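Local coordinates for protein VP2 (PDB 7L0Y) that self-assembles into the T=1 icosahedral capsid of human bocavirus 1, a shell of 60 copies about 26 nm in diameter, at residues C66-W71 and L164-Y169; N174-L179 and A312-G317; T488-V493 and Y505-P510. All blocks are in the same frame, centred on the assembly; numbering follows the deposited sequence.

Interaction 1. Residues C66-W71 and L164-Y169; sequences CVTTPW and LFQYGY
The Tyr169 ring takes Val67 over one face: CG1 lies 3.4 Å from the ring centroid, only 20° off the ring normal, and displaced toward the rim, a CH-pi contact. Thr69 CG2 comes to the same ring obliquely. The Tyr167 ring is met differently, since Thr69 OG1 sits at its edge, near the ring plane and 3.4 Å from CD2. These side chains ride on an antiparallel strand pair. Val67 and Tyr169 form a hydrogen-bonded pair, with N of Val67 3.0 Å from O of Tyr169; Thr68 faces Gly168 in the adjoining non-hydrogen-bonded pair. At Pro70 the chain turns a corner, and pairing resumes at Trp71, whose O lies 2.9 Å from Tyr167 N. In this parvovirus capsid protein strand 65-69 thus runs between strands 50-53 and 161-169, and past the corner strand 71-74 pairs with 161-169 and 424-429. Gln166, with CG anti to the backbone N (chi1 -173°) and the chain extended, points NE2 at Thr69 O, but that bond is suspiciously short and therefore doubtful. The tyrosine hydroxyls are bonded within the chain, Tyr169 OH to Phe200 N and Tyr167 OH to Pro143 O, and Pro242 of a second subunit packs on Cys66. Just before the corner, Tyr167 O accepts from Thr69 N at 3.0 Å and, from above its carbonyl plane, from Thr69 OG1 at 2.7 Å. Because OG1 also accepts from Trp71 N, an ST turn, one threonine grips the partner carbonyl twice and ties the corner to it.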
# COMPACT_ATOMS: atom_id res chain seq x y z
N CYS A 66 59.68 82.92 52.74
CA CYS A 66 58.68 81.87 52.77
C CYS A 66 57.32 82.48 52.52
O CYS A 66 57.04 83.61 52.90
CB CYS A 66 58.66 81.13 54.11
SG CYS A 66 58.42 82.22 55.53
N VAL A 67 56.48 81.70 51.87
CA VAL A 67 55.06 81.98 51.78
C VAL A 67 54.33 80.98 52.66
O VAL A 67 54.49 79.77 52.50
CB VAL A 67 54.58 81.97 50.33
CG1 VAL A 67 55.28 80.92 49.61
CG2 VAL A 67 53.09 81.70 50.27
N THR A 68 53.55 81.50 53.60
CA THR A 68 52.75 80.70 54.49
C THR A 68 51.31 80.69 54.01
O THR A 68 50.82 81.67 53.44
CB THR A 68 52.82 81.23 55.92
OG1 THR A 68 52.45 82.61 55.93
CG2 THR A 68 54.22 81.10 56.46
N THR A 69 50.64 79.58 54.21
CA THR A 69 49.34 79.36 53.62
C THR A 69 48.30 79.21 54.72
O THR A 69 48.65 78.97 55.88
CB THR A 69 49.35 78.12 52.73
OG1 THR A 69 49.49 76.96 53.56
CG2 THR A 69 50.53 78.16 51.79
N PRO A 70 47.01 79.38 54.40
CA PRO A 70 45.97 79.03 55.37
C PRO A 70 45.85 77.54 55.65
O PRO A 70 45.14 77.17 56.58
CB PRO A 70 44.70 79.57 54.70
CG PRO A 70 45.02 79.59 53.27
CD PRO A 70 46.45 79.95 53.17
N TRP A 71 46.50 76.70 54.87
CA TRP A 71 46.37 75.25 54.92
C TRP A 71 47.24 74.62 56.01
O TRP A 71 48.25 75.16 56.44
CB TRP A 71 46.75 74.67 53.57
CG TRP A 71 45.78 74.98 52.51
CD1 TRP A 71 45.76 76.09 51.73
CD2 TRP A 71 44.71 74.16 52.08
NE1 TRP A 71 44.72 76.03 50.86
CE2 TRP A 71 44.06 74.84 51.04
CE3 TRP A 71 44.23 72.92 52.47
CZ2 TRP A 71 42.96 74.32 50.39
CZ3 TRP A 71 43.13 72.41 51.83
CH2 TRP A 71 42.51 73.11 50.81
N LEU A 164 47.95 69.66 63.62
CA LEU A 164 48.54 69.87 62.31
C LEU A 164 49.34 71.16 62.22
O LEU A 164 49.01 72.15 62.86
CB LEU A 164 47.46 69.82 61.24
CG LEU A 164 47.07 68.41 60.77
CD1 LEU A 164 47.43 67.34 61.79
CD2 LEU A 164 45.62 68.34 60.36
N PHE A 165 50.40 71.14 61.43
CA PHE A 165 51.22 72.32 61.26
C PHE A 165 50.80 73.07 60.01
O PHE A 165 50.24 72.48 59.10
CB PHE A 165 52.69 71.95 61.15
CG PHE A 165 53.37 71.79 62.47
CD1 PHE A 165 54.13 72.81 63.00
CD2 PHE A 165 53.25 70.61 63.18
CE1 PHE A 165 54.76 72.66 64.22
CE2 PHE A 165 53.88 70.45 64.40
CZ PHE A 165 54.63 71.48 64.92
N GLN A 166 51.07 74.37 60.00
CA GLN A 166 50.77 75.18 58.84
C GLN A 166 51.67 74.82 57.68
O GLN A 166 52.87 74.60 57.84
CB GLN A 166 50.94 76.64 59.19
CG GLN A 166 50.49 77.55 58.12
CD GLN A 166 50.62 78.97 58.51
OE1 GLN A 166 51.06 79.29 59.61
NE2 GLN A 166 50.20 79.86 57.64
N TYR A 167 51.08 74.77 56.49
CA TYR A 167 51.83 74.54 55.27
C TYR A 167 52.47 75.83 54.78
O TYR A 167 51.89 76.91 54.86
CB TYR A 167 50.92 73.95 54.21
CG TYR A 167 51.52 73.85 52.84
CD1 TYR A 167 52.60 73.03 52.60
CD2 TYR A 167 50.94 74.50 51.78
CE1 TYR A 167 53.13 72.93 51.34
CE2 TYR A 167 51.44 74.38 50.54
CZ TYR A 167 52.54 73.60 50.32
OH TYR A 167 53.04 73.49 49.05
N GLY A 168 53.68 75.70 54.28
CA GLY A 168 54.42 76.82 53.75
C GLY A 168 55.56 76.29 52.94
O GLY A 168 55.91 75.11 53.02
N TYR A 169 56.14 77.17 52.14
CA TYR A 169 57.19 76.76 51.23
C TYR A 169 58.04 77.96 50.88
O TYR A 169 57.63 79.11 51.02
CB TYR A 169 56.61 76.10 49.98
CG TYR A 169 55.70 76.98 49.17
CD1 TYR A 169 56.20 77.77 48.15
CD2 TYR A 169 54.35 77.02 49.42
CE1 TYR A 169 55.38 78.57 47.42
CE2 TYR A 169 53.52 77.82 48.70
CZ TYR A 169 54.04 78.60 47.69
OH TYR A 169 53.21 79.41 46.96

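Interaction 2. Residues N174-L179 and A312-G317; sequences NELADL and AGFGSG
Glu175 lies across Phe314 at about a right angle, and its aliphatic part, not its charge, makes the main contact. CG rests over one face of the ring, 3.5 Å from the centroid and 15° off the normal, a CH-pi arrangement with the methylene shifted toward the rim. CG is anti to the backbone N (chi1 -174°), which extends the side chain toward the other segment; the bend at the next bond then carries the carboxylate past the rim of the ring, toward Ala312 and Gly313. The carboxylate plane stands 73° from that of the ring. OE2 ends beside the methyl group of Ala312, 3.6 Å from its CB, while CB of Glu175 lies against the backbone of Gly313, 3.4 Å from its carbonyl carbon. With no side chain at Gly313, that approach is made directly to the main chain. No hydrogen bond joins the two segments. Residues 174-179 belong to the loop following strand 161-169, and residues 312-315 lead into strand 316-318, which pairs with strand 296-300. This agrees with the parvovirus plan, in which extended loops between the strands of a jelly-roll core build much of the capsid exterior. Leu176 also crosses Phe314 at about a right angle, but with its two methyls placed differently: CD1 is at the ring edge, in plane and 3.6 Å from CE1, whereas CD2 approaches obliquely, 3.4 Å from CD1 of the phenylalanine. A bond from Ala177 N to Asn174 O, 3.0 Å long, closes the turn that presents Glu175 and Leu176 side by side. Leu176 also touches Leu193 of helix 189-195 and Pro302, and Glu173 OE2 accepts from Gly315 N just past the phenylalanine.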
# COMPACT_ATOMS: atom_id res chain seq x y z
N ASN A 174 66.59 83.26 48.81
CA ASN A 174 66.41 84.68 49.09
C ASN A 174 67.70 85.46 48.93
O ASN A 174 67.69 86.62 48.52
CB ASN A 174 65.85 84.86 50.50
CG ASN A 174 65.32 86.26 50.75
OD1 ASN A 174 64.81 86.91 49.84
ND2 ASN A 174 65.44 86.73 51.98
N GLU A 175 68.83 84.83 49.26
CA GLU A 175 70.11 85.52 49.11
C GLU A 175 70.39 85.84 47.65
O GLU A 175 71.10 86.81 47.34
CB GLU A 175 71.23 84.66 49.70
CG GLU A 175 72.59 85.33 49.75
CD GLU A 175 72.66 86.48 50.73
OE1 GLU A 175 71.77 86.59 51.59
OE2 GLU A 175 73.62 87.27 50.64
N LEU A 176 69.84 85.04 46.73
CA LEU A 176 70.03 85.31 45.31
C LEU A 176 69.28 86.56 44.88
O LEU A 176 69.60 87.15 43.84
CB LEU A 176 69.61 84.11 44.48
CG LEU A 176 70.72 83.10 44.23
CD1 LEU A 176 71.91 83.84 43.69
CD2 LEU A 176 71.10 82.38 45.49
N ALA A 177 68.29 86.98 45.65
CA ALA A 177 67.70 88.30 45.46
C ALA A 177 68.00 89.18 46.68
O ALA A 177 67.37 89.08 47.73
CB ALA A 177 66.21 88.19 45.20
N ASP A 178 68.95 90.08 46.50
CA ASP A 178 69.36 90.97 47.57
C ASP A 178 68.65 92.30 47.38
O ASP A 178 68.91 93.27 48.11
CB ASP A 178 70.88 91.13 47.58
CG ASP A 178 71.39 91.74 48.87
OD1 ASP A 178 70.59 91.92 49.80
OD2 ASP A 178 72.60 92.05 48.94
N LEU A 179 67.75 92.35 46.40
CA LEU A 179 67.02 93.56 46.01
C LEU A 179 68.07 94.55 45.51
O LEU A 179 68.75 94.25 44.53
CB LEU A 179 66.14 94.04 47.15
CG LEU A 179 64.81 93.32 47.29
CD1 LEU A 179 64.12 93.34 45.94
CD2 LEU A 179 64.99 91.89 47.77
N ALA A 312 76.31 82.78 53.76
CA ALA A 312 75.21 83.73 53.63
C ALA A 312 73.88 82.99 53.61
O ALA A 312 73.68 82.04 54.37
CB ALA A 312 75.37 84.58 52.37
N GLY A 313 72.98 83.41 52.73
CA GLY A 313 71.78 82.63 52.51
C GLY A 313 71.92 81.70 51.32
O GLY A 313 70.99 80.98 50.97
N PHE A 314 73.09 81.71 50.69
CA PHE A 314 73.34 80.79 49.59
C PHE A 314 73.35 79.37 50.10
O PHE A 314 74.05 79.04 51.06
CB PHE A 314 74.67 81.09 48.91
CG PHE A 314 74.75 82.46 48.29
CD1 PHE A 314 74.13 82.72 47.08
CD2 PHE A 314 75.48 83.46 48.89
CE1 PHE A 314 74.21 83.96 46.51
CE2 PHE A 314 75.57 84.71 48.32
CZ PHE A 314 74.93 84.96 47.12
N GLY A 315 72.55 78.53 49.48
CA GLY A 315 72.67 77.12 49.71
C GLY A 315 72.20 76.61 51.06
O GLY A 315 71.84 77.35 51.97
N SER A 316 72.22 75.28 51.15
CA SER A 316 71.78 74.57 52.34
C SER A 316 72.91 73.66 52.78
O SER A 316 73.82 73.34 52.01
CB SER A 316 70.51 73.77 52.06
OG SER A 316 70.09 73.03 53.20
N GLY A 317 72.85 73.24 54.04
CA GLY A 317 73.89 72.40 54.60
C GLY A 317 73.69 70.94 54.27
O GLY A 317 72.55 70.45 54.24

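Interaction 3. Residues T488-V493 and Y505-P510; sequences TPTYHV and YDQCMP
Tyr491 reaches Gln507 through its hydroxyl, which donates to the backbone carbonyl: OH and Gln507 O are 2.6 Å apart. The acceptor lies in the plane of the ring at its edge, but the hydroxyl stands 42° out of the carbonyl plane, so the bond does not follow a lone pair. Met509 brings its terminal methyl obliquely to the same end of the ring, with CE 4.3 Å from Tyr491 OH. Over one face of the Tyr491 ring lies CG2 of the preceding Thr490, 3.5 Å above the plane. That CG2 is anti to the backbone N (chi1 -67° for OG1), which leaves OG1 on the side of Gln507, 3.7 Å from its NE2, too far for a bond. Two type I turns in the long loop between strands 446-462 and 516-517, Pro489 to His492 and Asp506 to Met509, are thus pinned together by a tyrosine hydroxyl-to-carbonyl bond. The Gln507 amide is fixed by other parts of the chain: OE1 accepts from Thr503 N and Ser504 N, and NE2 donates to Gly478 O and Ser480 OG. Ser480 therefore bonds to residues of both segments, through OG to Gln507 and through N to Thr490 OG1. Pro470 of a neighbouring subunit, within a probable nuclear localization signal, packs on Tyr491 and Met509. Farther out in the same chain, Pro85 and Gln89 of helix 85-94 touch Tyr491 and Met509 respectively, and Ile349 of strand 348-350 packs on Cys508.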
# COMPACT_ATOMS: atom_id res chain seq x y z
N THR A 488 60.43 54.51 86.13
CA THR A 488 59.63 54.10 84.99
C THR A 488 60.52 53.70 83.82
O THR A 488 61.42 54.46 83.44
CB THR A 488 58.70 55.23 84.55
OG1 THR A 488 57.87 55.60 85.66
CG2 THR A 488 57.81 54.76 83.43
N PRO A 489 60.31 52.53 83.23
CA PRO A 489 61.12 52.10 82.09
C PRO A 489 60.82 52.89 80.83
O PRO A 489 59.95 53.76 80.79
CB PRO A 489 60.75 50.62 81.93
CG PRO A 489 59.39 50.53 82.49
CD PRO A 489 59.34 51.49 83.63
N THR A 490 61.54 52.53 79.76
CA THR A 490 61.68 53.43 78.62
C THR A 490 60.36 53.75 77.95
O THR A 490 59.99 54.92 77.82
CB THR A 490 62.65 52.86 77.60
OG1 THR A 490 63.97 52.82 78.16
CG2 THR A 490 62.67 53.71 76.36
N TYR A 491 59.63 52.76 77.47
CA TYR A 491 58.44 53.04 76.70
C TYR A 491 57.17 53.05 77.54
O TYR A 491 56.07 52.95 77.00
CB TYR A 491 58.33 52.08 75.52
CG TYR A 491 59.43 52.32 74.53
CD1 TYR A 491 59.36 53.37 73.63
CD2 TYR A 491 60.55 51.51 74.49
CE1 TYR A 491 60.35 53.59 72.73
CE2 TYR A 491 61.55 51.73 73.59
CZ TYR A 491 61.44 52.77 72.71
OH TYR A 491 62.45 52.99 71.80
N HIS A 492 57.32 53.08 78.85
CA HIS A 492 56.20 53.13 79.77
C HIS A 492 55.83 54.60 79.99
O HIS A 492 56.44 55.51 79.43
CB HIS A 492 56.60 52.41 81.05
CG HIS A 492 55.44 51.92 81.86
ND1 HIS A 492 54.61 50.91 81.43
CD2 HIS A 492 54.99 52.28 83.08
CE1 HIS A 492 53.69 50.68 82.34
NE2 HIS A 492 53.90 51.50 83.36
N VAL A 493 54.85 54.84 80.83
CA VAL A 493 54.44 56.21 81.13
C VAL A 493 54.77 56.58 82.57
O VAL A 493 54.74 55.76 83.48
CB VAL A 493 52.94 56.43 80.83
CG1 VAL A 493 52.69 56.38 79.35
CG2 VAL A 493 52.11 55.38 81.53
N TYR A 505 70.63 55.23 71.53
CA TYR A 505 70.36 54.84 70.15
C TYR A 505 69.91 53.39 70.07
O TYR A 505 69.09 53.04 69.22
CB TYR A 505 71.62 55.07 69.32
CG TYR A 505 71.54 54.62 67.90
CD1 TYR A 505 70.81 55.33 66.97
CD2 TYR A 505 72.22 53.50 67.48
CE1 TYR A 505 70.75 54.93 65.67
CE2 TYR A 505 72.16 53.09 66.18
CZ TYR A 505 71.42 53.81 65.28
OH TYR A 505 71.36 53.40 63.97
N ASP A 506 70.42 52.54 70.95
CA ASP A 506 70.04 51.13 70.92
C ASP A 506 68.64 50.92 71.46
O ASP A 506 67.96 49.96 71.06
CB ASP A 506 71.05 50.29 71.70
CG ASP A 506 72.36 50.13 70.96
OD1 ASP A 506 72.39 50.38 69.74
OD2 ASP A 506 73.36 49.76 71.60
N GLN A 507 68.18 51.78 72.36
CA GLN A 507 66.81 51.68 72.83
C GLN A 507 65.83 52.01 71.72
O GLN A 507 64.66 51.61 71.78
CB GLN A 507 66.60 52.60 74.03
CG GLN A 507 67.40 52.19 75.23
CD GLN A 507 67.29 53.18 76.35
OE1 GLN A 507 66.94 54.33 76.15
NE2 GLN A 507 67.61 52.73 77.55
N CYS A 508 66.28 52.73 70.70
CA CYS A 508 65.47 52.96 69.52
C CYS A 508 65.44 51.75 68.60
O CYS A 508 64.67 51.77 67.63
CB CYS A 508 65.99 54.18 68.77
SG CYS A 508 65.82 55.72 69.67
N MET A 509 66.22 50.72 68.89
CA MET A 509 66.22 49.45 68.17
C MET A 509 66.52 49.64 66.69
O MET A 509 65.63 49.48 65.85
CB MET A 509 64.88 48.75 68.37
CG MET A 509 64.63 48.34 69.79
SD MET A 509 62.99 47.64 70.01
CE MET A 509 62.00 49.13 69.99
N PRO A 510 67.75 49.99 66.34
CA PRO A 510 68.09 50.15 64.92
C PRO A 510 68.08 48.81 64.20
O PRO A 510 68.07 47.74 64.80
CB PRO A 510 69.49 50.75 64.96
CG PRO A 510 70.04 50.28 66.24
CD PRO A 510 68.91 50.25 67.20

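Overall arrangement
Along the chain the three contacts come in series, each closing before the next opens. Interactions 1 and 2 are neighbours, their centres 21 Å apart and their nearest atoms about 7 Å, linked by the chain leaving strand 161-169 for the loop that holds residues 174-179; both touch the second subunit. Interaction 3 lies 33 Å from interaction 1 and 40 Å from interaction 2, centre to centre, on the opposite side of the chain's centre from interaction 2. Interaction 1 lies within the strand pairing, while interactions 2 and 3 lie mainly in loops. Residues of each contact, or next to it, also lie at subunit interfaces of the capsid.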